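Local structure of exopolygalacturonate lyase (Vibrio vulnificus, 5A29) at residues Ser215-Ser220 and Ile224-Lys229; Trp293-Asp298 and Ser303-Arg308; Arg311-Glu316 and Val326-Asn331. The protein probably cleaves pectate (polygalacturonate) by beta-elimination, as a manganese-binding member of polysaccharide lyase family 2. One frame throughout, in Å; residues are numbered along the deposited sequence.

Interaction 1 of 3, residues Ser215-Ser220 and Ile224-Lys229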
loop_
_atom_site.group_PDB
_atom_site.type_symbol
_atom_site.label_atom_id
_atom_site.label_comp_id
_atom_site.label_asym_id
_atom_site.label_seq_id
_atom_site.Cartn_x
_atom_site.Cartn_y
_atom_site.Cartn_z
ATOM N N SER A 215 -25.940 7.208 -5.950
ATOM C CA SER A 215 -24.808 6.985 -6.822
ATOM C C SER A 215 -24.949 7.883 -8.086
ATOM O O SER A 215 -26.068 8.055 -8.586
ATOM C CB SER A 215 -24.813 5.538 -7.255
ATOM O OG SER A 215 -23.685 5.321 -8.088
ATOM N N LEU A 216 -23.829 8.425 -8.586
ATOM C CA LEU A 216 -23.798 9.115 -9.870
ATOM C C LEU A 216 -23.657 8.124 -10.978
ATOM O O LEU A 216 -23.877 8.460 -12.146
ATOM C CB LEU A 216 -22.617 10.094 -9.927
ATOM C CG LEU A 216 -22.668 11.193 -8.906
ATOM C CD1 LEU A 216 -21.517 12.163 -9.104
ATOM C CD2 LEU A 216 -24.013 11.920 -9.028
ATOM N N VAL A 217 -23.328 6.877 -10.654
ATOM C CA VAL A 217 -22.955 5.960 -11.723
ATOM C C VAL A 217 -24.151 5.465 -12.547
ATOM O O VAL A 217 -25.035 4.769 -12.049
ATOM C CB VAL A 217 -22.047 4.805 -11.224
ATOM C CG1 VAL A 217 -21.763 3.824 -12.373
ATOM C CG2 VAL A 217 -20.763 5.407 -10.587
ATOM N N ASP A 218 -24.189 5.820 -13.833
ATOM C CA ASP A 218 -25.311 5.393 -14.661
ATOM C C ASP A 218 -24.879 4.163 -15.385
ATOM O O ASP A 218 -24.052 4.247 -16.324
ATOM C CB ASP A 218 -25.700 6.515 -15.654
ATOM C CG ASP A 218 -26.831 6.098 -16.608
ATOM O OD1 ASP A 218 -27.238 4.891 -16.637
ATOM O OD2 ASP A 218 -27.257 6.984 -17.386
ATOM N N GLN A 219 -25.416 3.009 -14.987
ATOM C CA GLN A 219 -24.921 1.759 -15.560
ATOM C C GLN A 219 -25.120 1.583 -17.052
ATOM O O GLN A 219 -24.295 0.922 -17.739
ATOM C CB GLN A 219 -25.352 0.549 -14.747
ATOM C CG GLN A 219 -24.646 0.658 -13.363
ATOM C CD GLN A 219 -24.788 -0.546 -12.514
ATOM O OE1 GLN A 219 -25.885 -0.957 -12.206
ATOM N NE2 GLN A 219 -23.678 -1.104 -12.081
ATOM N N SER A 220 -26.156 2.208 -17.617
ATOM C CA SER A 220 -26.400 1.999 -19.058
ATOM C C SER A 220 -25.406 2.825 -19.913
ATOM O O SER A 220 -25.304 2.584 -21.108
ATOM C CB SER A 220 -27.833 2.364 -19.444
ATOM O OG SER A 220 -27.977 3.750 -19.230
ATOM N N ILE A 224 -18.367 4.517 -20.250
ATOM C CA ILE A 224 -18.259 5.940 -19.951
ATOM C C ILE A 224 -18.730 6.196 -18.517
ATOM O O ILE A 224 -19.735 5.677 -18.095
ATOM C CB ILE A 224 -19.142 6.802 -20.928
ATOM C CG1 ILE A 224 -18.857 6.440 -22.384
ATOM C CG2 ILE A 224 -19.085 8.286 -20.553
ATOM C CD1 ILE A 224 -17.555 6.972 -22.876
ATOM N N MET A 225 -18.016 7.008 -17.762
ATOM C CA MET A 225 -18.394 7.236 -16.360
ATOM C C MET A 225 -18.820 8.678 -16.218
ATOM O O MET A 225 -18.493 9.524 -17.099
ATOM C CB MET A 225 -17.162 6.977 -15.464
ATOM C CG MET A 225 -16.763 5.505 -15.587
ATOM S SD MET A 225 -15.419 5.078 -14.449
ATOM C CE MET A 225 -15.065 3.459 -15.136
ATOM N N PRO A 226 -19.505 8.995 -15.112
ATOM C CA PRO A 226 -19.903 10.404 -14.810
ATOM C C PRO A 226 -18.711 11.348 -14.830
ATOM O O PRO A 226 -17.625 10.978 -14.372
ATOM C CB PRO A 226 -20.435 10.323 -13.362
ATOM C CG PRO A 226 -20.722 8.867 -13.104
ATOM C CD PRO A 226 -19.778 8.060 -13.989
ATOM N N GLU A 227 -18.873 12.568 -15.355
ATOM C CA GLU A 227 -17.826 13.578 -15.308
ATOM C C GLU A 227 -17.973 14.469 -14.125
ATOM O O GLU A 227 -19.030 15.065 -13.936
ATOM C CB GLU A 227 -17.807 14.437 -16.576
ATOM C CG GLU A 227 -17.498 13.570 -17.787
ATOM C CD GLU A 227 -17.642 14.357 -19.089
ATOM O OE1 GLU A 227 -17.802 15.605 -19.041
ATOM O OE2 GLU A 227 -17.604 13.719 -20.154
ATOM N N THR A 228 -16.921 14.584 -13.321
ATOM C CA THR A 228 -16.910 15.454 -12.161
ATOM C C THR A 228 -15.509 16.035 -12.217
ATOM O O THR A 228 -15.052 16.390 -13.312
ATOM C CB THR A 228 -17.109 14.657 -10.868
ATOM O OG1 THR A 228 -16.024 13.699 -10.756
ATOM C CG2 THR A 228 -18.451 13.887 -10.916
ATOM N N LYS A 229 -14.845 16.244 -11.084
ATOM C CA LYS A 229 -13.392 16.506 -11.175
ATOM C C LYS A 229 -12.569 15.236 -11.483
ATOM O O LYS A 229 -11.360 15.320 -11.709
ATOM C CB LYS A 229 -12.851 17.150 -9.926
ATOM C CG LYS A 229 -13.184 18.634 -9.793
ATOM C CD LYS A 229 -12.878 19.146 -8.401
ATOM C CE LYS A 229 -11.430 19.612 -8.341
ATOM N NZ LYS A 229 -10.912 20.048 -7.003
HETATM O O HOH W 1 -21.835 5.927 -16.166
#
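Val217 and Pro226 are the residues whose CA atoms lie nearest across the contact, 6.2 Å apart, where the irregular chain of 215-220 passes the extended entry into the short strand 227-228. No direct hydrogen bond links the segments; the evidence points instead to a proline ring lodged against the backbone at Leu216. Pro226 CG leads, lying 3.3 Å from Leu216 O and 3.9 Å from Leu216 CB, so that one corner of the ring meets both the carbonyl oxygen and the root of the leucine side chain. The same corner comes more loosely to the valine next door, with Pro226 CG 4.3 Å from Val217 CG2.

Beyond the proline, the leucine extends the apolar contact along the strand. Its CG sits beside the backbone N and opposite the carbonyl carbon (chi1 -62°), and the extended second torsion (-176°) then sends Leu216 CD1 to within 4.0 Å of Thr228 CG2. Thr228 offers its methyl here, while its OG1 is engaged with Gly230 N and Asp192. At the other end of the contact the joining is polar and indirect: a water donates to Asp218 O at 2.8 Å and to Ile224 O at 2.9 Å, bridging two carbonyls that cannot bond to each other.

Two local turns shape the 215-220 side. Ser215 OG accepts from Val217 N at 3.0 Å, an ST turn, and Asp218 OD1 accepts from Ser220 N, an Asx turn, and from Ser220 OG on the same face of the carboxylate. On the other side, Pro226 and Thr228 make backbone bonds to Ser287, and Thr228 also to Lys289. The contact therefore packs a surface loop, bent by these two turns, onto Pro226 and the strand 227-228 that follows it, in the two-stranded parallel sheet with 287-288.

Interaction 2 of 3, residues Trp293-Asp298 and Ser303-Arg308. With SRT (S,R meso-tartaric acid), chain Q.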
loop_
_atom_site.group_PDB
_atom_site.type_symbol
_atom_site.label_atom_id
_atom_site.label_comp_id
_atom_site.label_asym_id
_atom_site.label_seq_id
_atom_site.Cartn_x
_atom_site.Cartn_y
_atom_site.Cartn_z
ATOM N N TRP A 293 -9.290 24.978 -21.640
ATOM C CA TRP A 293 -8.739 24.666 -22.954
ATOM C C TRP A 293 -7.910 25.867 -23.390
ATOM O O TRP A 293 -8.302 26.966 -23.055
ATOM C CB TRP A 293 -9.859 24.417 -23.983
ATOM C CG TRP A 293 -9.369 23.594 -25.117
ATOM C CD1 TRP A 293 -9.057 24.015 -26.371
ATOM C CD2 TRP A 293 -9.057 22.179 -25.073
ATOM N NE1 TRP A 293 -8.591 22.938 -27.126
ATOM C CE2 TRP A 293 -8.557 21.816 -26.343
ATOM C CE3 TRP A 293 -9.116 21.203 -24.053
ATOM C CZ2 TRP A 293 -8.148 20.477 -26.660
ATOM C CZ3 TRP A 293 -8.713 19.871 -24.356
ATOM C CH2 TRP A 293 -8.237 19.525 -25.679
ATOM N N PRO A 294 -6.782 25.709 -24.113
ATOM C CA PRO A 294 -6.255 24.447 -24.592
ATOM C C PRO A 294 -5.109 23.983 -23.669
ATOM O O PRO A 294 -4.549 24.763 -22.933
ATOM C CB PRO A 294 -5.616 24.818 -25.965
ATOM C CG PRO A 294 -5.093 26.183 -25.728
ATOM C CD PRO A 294 -6.079 26.855 -24.735
ATOM N N PRO A 295 -4.739 22.704 -23.762
ATOM C CA PRO A 295 -3.524 22.278 -23.038
ATOM C C PRO A 295 -2.326 22.848 -23.795
ATOM O O PRO A 295 -2.405 23.032 -25.009
ATOM C CB PRO A 295 -3.502 20.747 -23.209
ATOM C CG PRO A 295 -4.802 20.362 -23.899
ATOM C CD PRO A 295 -5.428 21.619 -24.479
ATOM N N GLN A 296 -1.202 22.966 -23.140
ATOM C CA GLN A 296 0.002 23.416 -23.847
ATOM C C GLN A 296 0.505 22.438 -24.936
ATOM O O GLN A 296 0.923 22.868 -26.005
ATOM C CB GLN A 296 1.070 23.781 -22.832
ATOM C CG GLN A 296 2.165 24.630 -23.403
ATOM C CD GLN A 296 3.353 24.624 -22.481
ATOM O OE1 GLN A 296 3.306 25.189 -21.378
ATOM N NE2 GLN A 296 4.409 23.924 -22.891
ATOM N N SER A 297 0.345 21.125 -24.742
ATOM C CA SER A 297 0.668 20.140 -25.751
ATOM C C SER A 297 0.063 18.814 -25.238
ATOM O O SER A 297 -0.492 18.806 -24.128
ATOM C CB SER A 297 2.228 19.936 -25.825
ATOM O OG SER A 297 2.671 19.332 -24.602
ATOM N N ASP A 298 0.297 17.717 -25.960
ATOM C CA ASP A 298 -0.104 16.369 -25.497
ATOM C C ASP A 298 0.529 15.973 -24.114
ATOM O O ASP A 298 -0.014 15.140 -23.355
ATOM C CB ASP A 298 0.268 15.344 -26.505
ATOM C CG ASP A 298 -0.581 15.381 -27.746
ATOM O OD1 ASP A 298 -1.652 16.051 -27.771
ATOM O OD2 ASP A 298 -0.167 14.700 -28.722
ATOM N N SER A 303 -5.724 17.326 -15.294
ATOM C CA SER A 303 -7.048 16.705 -15.520
ATOM C C SER A 303 -8.137 17.793 -15.899
ATOM O O SER A 303 -9.209 17.456 -16.369
ATOM C CB SER A 303 -7.557 15.978 -14.247
ATOM O OG SER A 303 -7.636 16.913 -13.182
ATOM N N LYS A 304 -7.824 19.054 -15.740
ATOM C CA LYS A 304 -8.802 20.123 -16.090
ATOM C C LYS A 304 -9.043 20.203 -17.594
ATOM O O LYS A 304 -10.048 20.821 -18.025
ATOM C CB LYS A 304 -8.356 21.496 -15.537
ATOM C CG LYS A 304 -7.118 22.014 -16.250
ATOM C CD LYS A 304 -6.631 23.331 -15.645
ATOM C CE LYS A 304 -5.340 23.773 -16.302
ATOM N NZ LYS A 304 -4.965 25.108 -15.711
ATOM N N TYR A 305 -8.192 19.520 -18.383
ATOM C CA TYR A 305 -8.347 19.473 -19.840
ATOM C C TYR A 305 -9.146 18.275 -20.235
ATOM O O TYR A 305 -9.360 17.969 -21.419
ATOM C CB TYR A 305 -6.966 19.511 -20.574
ATOM C CG TYR A 305 -6.176 20.740 -20.278
ATOM C CD1 TYR A 305 -6.702 22.015 -20.562
ATOM C CD2 TYR A 305 -4.881 20.668 -19.706
ATOM C CE1 TYR A 305 -5.999 23.157 -20.254
ATOM C CE2 TYR A 305 -4.198 21.822 -19.362
ATOM C CZ TYR A 305 -4.752 23.059 -19.661
ATOM O OH TYR A 305 -4.107 24.240 -19.327
ATOM N N GLY A 306 -9.596 17.528 -19.238
ATOM C CA GLY A 306 -10.469 16.378 -19.611
ATOM C C GLY A 306 -9.811 15.018 -19.342
ATOM O O GLY A 306 -8.607 14.941 -19.019
ATOM N N ASP A 307 -10.552 13.970 -19.612
ATOM C CA ASP A 307 -10.089 12.620 -19.296
ATOM C C ASP A 307 -8.820 12.314 -20.111
ATOM O O ASP A 307 -8.791 12.499 -21.340
ATOM C CB ASP A 307 -11.189 11.629 -19.683
ATOM C CG ASP A 307 -10.836 10.192 -19.290
ATOM O OD1 ASP A 307 -10.008 9.606 -19.979
ATOM O OD2 ASP A 307 -11.388 9.712 -18.260
ATOM N N ARG A 308 -7.776 11.887 -19.409
ATOM C CA ARG A 308 -6.417 11.686 -20.016
ATOM C C ARG A 308 -6.326 10.463 -20.878
ATOM O O ARG A 308 -5.556 10.431 -21.861
ATOM C CB ARG A 308 -5.391 11.599 -18.893
ATOM C CG ARG A 308 -4.915 12.978 -18.417
ATOM C CD ARG A 308 -5.815 13.734 -17.428
ATOM N NE ARG A 308 -6.088 12.947 -16.196
ATOM C CZ ARG A 308 -5.438 13.086 -15.038
ATOM N NH1 ARG A 308 -4.401 13.916 -14.907
ATOM N NH2 ARG A 308 -5.813 12.364 -13.976
HETATM O O1 SRT Q . -6.005 16.287 -11.512
HETATM O O11 SRT Q . -4.261 16.703 -12.860
HETATM C C1 SRT Q . -4.817 16.103 -11.925
HETATM C C2 SRT Q . -3.862 15.107 -11.312
HETATM O O2 SRT Q . -2.757 15.748 -10.692
HETATM C C3 SRT Q . -4.364 13.869 -10.637
HETATM O O3 SRT Q . -4.111 13.132 -11.824
HETATM C C4 SRT Q . -3.366 13.363 -9.565
HETATM O O4 SRT Q . -2.551 12.481 -9.942
HETATM O O41 SRT Q . -3.400 13.876 -8.392
HETATM O O HOH W 2 -5.510 26.763 -20.364
#
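Tyr305, in the type I beta turn from Ser303 to Gly306, lays its ring against a proline-rich loop whose Trp293-Pro294 peptide is cis; the central interaction is a CH-pi contact with Pro295. The turn itself is closed by a backbone bond from Gly306 N to Ser303 O.

From the root outward, Tyr305 CB touches the indole, 4.2 Å from Trp293 CZ3, and the carbonyl of the same tyrosine adds to this contact, Tyr305 O reaching the edge of the indole in its plane at 3.6 Å from Trp293 CZ3. With chi1 at -60°, the ring swings to the side of the backbone N and passes alongside Pro295. Tyr305 CG then meets the proline ring, 3.9 Å from Pro295 CG, while CD2 is 3.8 Å from Pro295 CB. Over the middle of the ring stands Pro295 CA, 3.6 Å from the Tyr305 centroid and only 10° off the normal, which is the evidence for the CH-pi assignment. On the opposite face lies Lys304 CG, so the aromatic ring is sandwiched between two aliphatic groups. Tyr305 CE1 is 3.4 Å from Pro294 O, an oblique approach. At the tip, Tyr305 OH is hydrogen-bonded at 3.1 Å to a water, which donates a weak bond to Pro294 O.

Pro295 serves two rings at once, because its CD sits over the indole face of Trp293 while its CA faces Tyr305.

The first residue of the turn and Arg308, at the start of helix 308-317, bind meso-tartrate. Ser303 N donates to O11, and the guanidinium of Arg308, salt-bridged through NE to Glu323, turns its edge to the ligand hydroxyl: NH1 and NH2 both donate to O3, the straighter bond being Arg308 NH2 to SRT O3 at 2.8 Å and 160°.

Interaction 3 of 3, residues Arg311-Glu316 and Val326-Asn331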
loop_
_atom_site.group_PDB
_atom_site.type_symbol
_atom_site.label_atom_id
_atom_site.label_comp_id
_atom_site.label_asym_id
_atom_site.label_seq_id
_atom_site.Cartn_x
_atom_site.Cartn_y
_atom_site.Cartn_z
ATOM N N ARG A 311 -7.941 11.404 -24.206
ATOM C CA ARG A 311 -6.941 12.150 -24.976
ATOM C C ARG A 311 -5.904 11.283 -25.640
ATOM O O ARG A 311 -5.676 11.385 -26.852
ATOM C CB ARG A 311 -6.267 13.214 -24.158
ATOM C CG ARG A 311 -7.193 14.413 -23.843
ATOM C CD ARG A 311 -6.538 15.421 -22.901
ATOM N NE ARG A 311 -5.374 16.077 -23.532
ATOM C CZ ARG A 311 -4.385 16.690 -22.874
ATOM N NH1 ARG A 311 -4.378 16.838 -21.526
ATOM N NH2 ARG A 311 -3.402 17.239 -23.571
ATOM N N GLN A 312 -5.287 10.384 -24.868
ATOM C CA GLN A 312 -4.169 9.576 -25.444
ATOM C C GLN A 312 -4.568 8.390 -26.267
ATOM O O GLN A 312 -3.882 8.081 -27.245
ATOM C CB GLN A 312 -3.205 9.147 -24.301
ATOM C CG GLN A 312 -1.906 8.420 -24.829
ATOM C CD GLN A 312 -0.871 8.452 -23.744
ATOM O OE1 GLN A 312 -1.231 8.591 -22.590
ATOM N NE2 GLN A 312 0.422 8.448 -24.096
ATOM N N PHE A 313 -5.678 7.703 -25.902
ATOM C CA PHE A 313 -6.115 6.474 -26.540
ATOM C C PHE A 313 -7.441 6.561 -27.316
ATOM O O PHE A 313 -7.735 5.666 -28.109
ATOM C CB PHE A 313 -6.279 5.362 -25.476
ATOM C CG PHE A 313 -4.968 5.013 -24.755
ATOM C CD1 PHE A 313 -4.007 4.233 -25.408
ATOM C CD2 PHE A 313 -4.733 5.451 -23.464
ATOM C CE1 PHE A 313 -2.823 3.848 -24.745
ATOM C CE2 PHE A 313 -3.535 5.100 -22.806
ATOM C CZ PHE A 313 -2.592 4.320 -23.467
ATOM N N GLY A 314 -8.252 7.562 -26.967
ATOM C CA GLY A 314 -9.638 7.703 -27.529
ATOM C C GLY A 314 -9.736 7.645 -29.050
ATOM O O GLY A 314 -10.589 6.939 -29.574
ATOM N N PRO A 315 -8.816 8.316 -29.769
ATOM C CA PRO A 315 -8.862 8.289 -31.253
ATOM C C PRO A 315 -8.825 6.881 -31.815
ATOM O O PRO A 315 -9.604 6.564 -32.707
ATOM C CB PRO A 315 -7.590 9.067 -31.650
ATOM C CG PRO A 315 -7.406 10.035 -30.531
ATOM C CD PRO A 315 -7.757 9.235 -29.282
ATOM N N GLU A 316 -7.996 5.994 -31.267
ATOM C CA GLU A 316 -8.017 4.628 -31.751
ATOM C C GLU A 316 -9.038 3.714 -31.061
ATOM O O GLU A 316 -9.607 2.861 -31.694
ATOM C CB GLU A 316 -6.623 3.975 -31.663
ATOM C CG GLU A 316 -5.567 4.662 -32.524
ATOM C CD GLU A 316 -5.058 5.996 -31.960
ATOM O OE1 GLU A 316 -5.101 6.201 -30.700
ATOM O OE2 GLU A 316 -4.593 6.862 -32.770
ATOM N N VAL A 326 -8.539 1.966 -17.485
ATOM C CA VAL A 326 -7.105 1.571 -17.719
ATOM C C VAL A 326 -6.589 0.659 -16.561
ATOM O O VAL A 326 -6.604 1.086 -15.396
ATOM C CB VAL A 326 -6.236 2.822 -17.782
ATOM C CG1 VAL A 326 -4.734 2.459 -17.870
ATOM C CG2 VAL A 326 -6.634 3.676 -19.025
ATOM N N LEU A 327 -6.201 -0.558 -16.885
ATOM C CA LEU A 327 -5.774 -1.513 -15.863
ATOM C C LEU A 327 -4.224 -1.791 -16.049
ATOM O O LEU A 327 -3.729 -2.800 -15.575
ATOM C CB LEU A 327 -6.511 -2.842 -15.976
ATOM C CG LEU A 327 -8.050 -2.630 -15.873
ATOM C CD1 LEU A 327 -8.691 -4.012 -15.807
ATOM C CD2 LEU A 327 -8.387 -1.863 -14.608
ATOM N N PHE A 328 -3.514 -0.904 -16.710
ATOM C CA PHE A 328 -2.025 -1.054 -16.821
ATOM C C PHE A 328 -1.396 0.167 -16.231
ATOM O O PHE A 328 -2.035 0.993 -15.510
ATOM C CB PHE A 328 -1.611 -1.315 -18.284
ATOM C CG PHE A 328 -2.244 -0.317 -19.292
ATOM C CD1 PHE A 328 -3.502 -0.570 -19.875
ATOM C CD2 PHE A 328 -1.589 0.865 -19.635
ATOM C CE1 PHE A 328 -4.116 0.356 -20.762
ATOM C CE2 PHE A 328 -2.193 1.810 -20.499
ATOM C CZ PHE A 328 -3.473 1.558 -21.055
ATOM N N LYS A 329 -0.068 0.248 -16.358
ATOM C CA LYS A 329 0.645 1.359 -15.768
ATOM C C LYS A 329 0.446 1.386 -14.255
ATOM O O LYS A 329 0.254 2.453 -13.626
ATOM C CB LYS A 329 0.352 2.721 -16.537
ATOM C CG LYS A 329 1.463 3.765 -16.224
ATOM C CD LYS A 329 1.022 5.233 -16.392
ATOM C CE LYS A 329 -0.172 5.682 -15.469
ATOM N NZ LYS A 329 -0.152 5.515 -13.939
ATOM N N SER A 330 0.530 0.167 -13.651
ATOM C CA SER A 330 0.337 -0.034 -12.197
ATOM C C SER A 330 -1.050 0.212 -11.613
ATOM O O SER A 330 -1.252 0.079 -10.384
ATOM C CB SER A 330 1.321 0.806 -11.375
ATOM O OG SER A 330 2.640 0.427 -11.788
ATOM N N ASN A 331 -1.996 0.625 -12.457
ATOM C CA ASN A 331 -3.378 0.696 -11.963
ATOM C C ASN A 331 -3.848 -0.674 -11.460
ATOM O O ASN A 331 -4.555 -0.708 -10.480
ATOM C CB ASN A 331 -4.358 1.189 -13.046
ATOM C CG ASN A 331 -4.254 2.715 -13.271
ATOM O OD1 ASN A 331 -3.413 3.399 -12.686
ATOM N ND2 ASN A 331 -5.090 3.249 -14.192
#
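Phe313 and Phe328 carry the whole direct contact between the helical segment 311-316 and the loop 326-331, meeting from opposite directions as an offset edge-to-face pair. The backbones themselves stay well apart: the nearest CA atoms, those of Phe313 and Val326, are separated by 10.1 Å, so the two rings span the gap.

The tight part is small. Phe313 CZ lies 3.8 Å from Phe328 CZ and 3.9 Å from Phe328 CE2, and Phe313 CE2 is 4.0 Å from Phe328 CZ. With centroids 5.7 Å apart and planes at 84°, the edge of Phe328 is directed at the face of Phe313. The geometry of Phe328 is set by its first torsion (49°), which wedges CG between the backbone N and the carbonyl carbon, and by Val326, whose CG1 sits 3.5 Å above the centre of the Phe328 ring plane. Both phenylalanines are buried.

The rest of the contact is slack. Val326 points at the helix yet its side chain stays 5.1 Å from the nearest atom of Phe313, and the exposed Pro315 marks the solvent side of the helix. On the loop side, the type I' turn from Phe328 to Asn331 lifts Lys329 and Ser330 toward partly exposed positions, where Ser330 touches a bound meso-tartrate. The turn is closed by Asn331 N to Phe328 O and tied back to the chain before it by Asn331 ND2, which donates to Val326 O at 2.9 Å, from 45° above the carbonyl plane.

Phe382 meets both rings edge-to-face, and Phe406 packs against Phe328, making an aromatic cluster. The contact thus joins helix 308-317 to the turn leading into helix 331-349, with Leu327 also backbone-bonded to Ile381, in the chain that follows strand 377-378.

Interactions 1 and 2 are surface contacts, whereas interaction 3 is buried, and the chemistry follows: proline against loop backbone plus a water bridge in the first, CH-pi packing with a ligand-binding flank in the second, a purely aromatic pair in the third. Interactions 2 and 3 share the helix 308-317, which Arg308 opens and Phe313 occupies further on, and they touch through Arg311, whose guanidinium packs against Pro295 and lies near Ser297 O. Interaction 1 touches neither; its centre lies about 20 Å from that of interaction 2, although their nearest atoms are about 4 Å apart. Strand 227-228 pairs with strand 287-288, from which the chain runs on into 293-298.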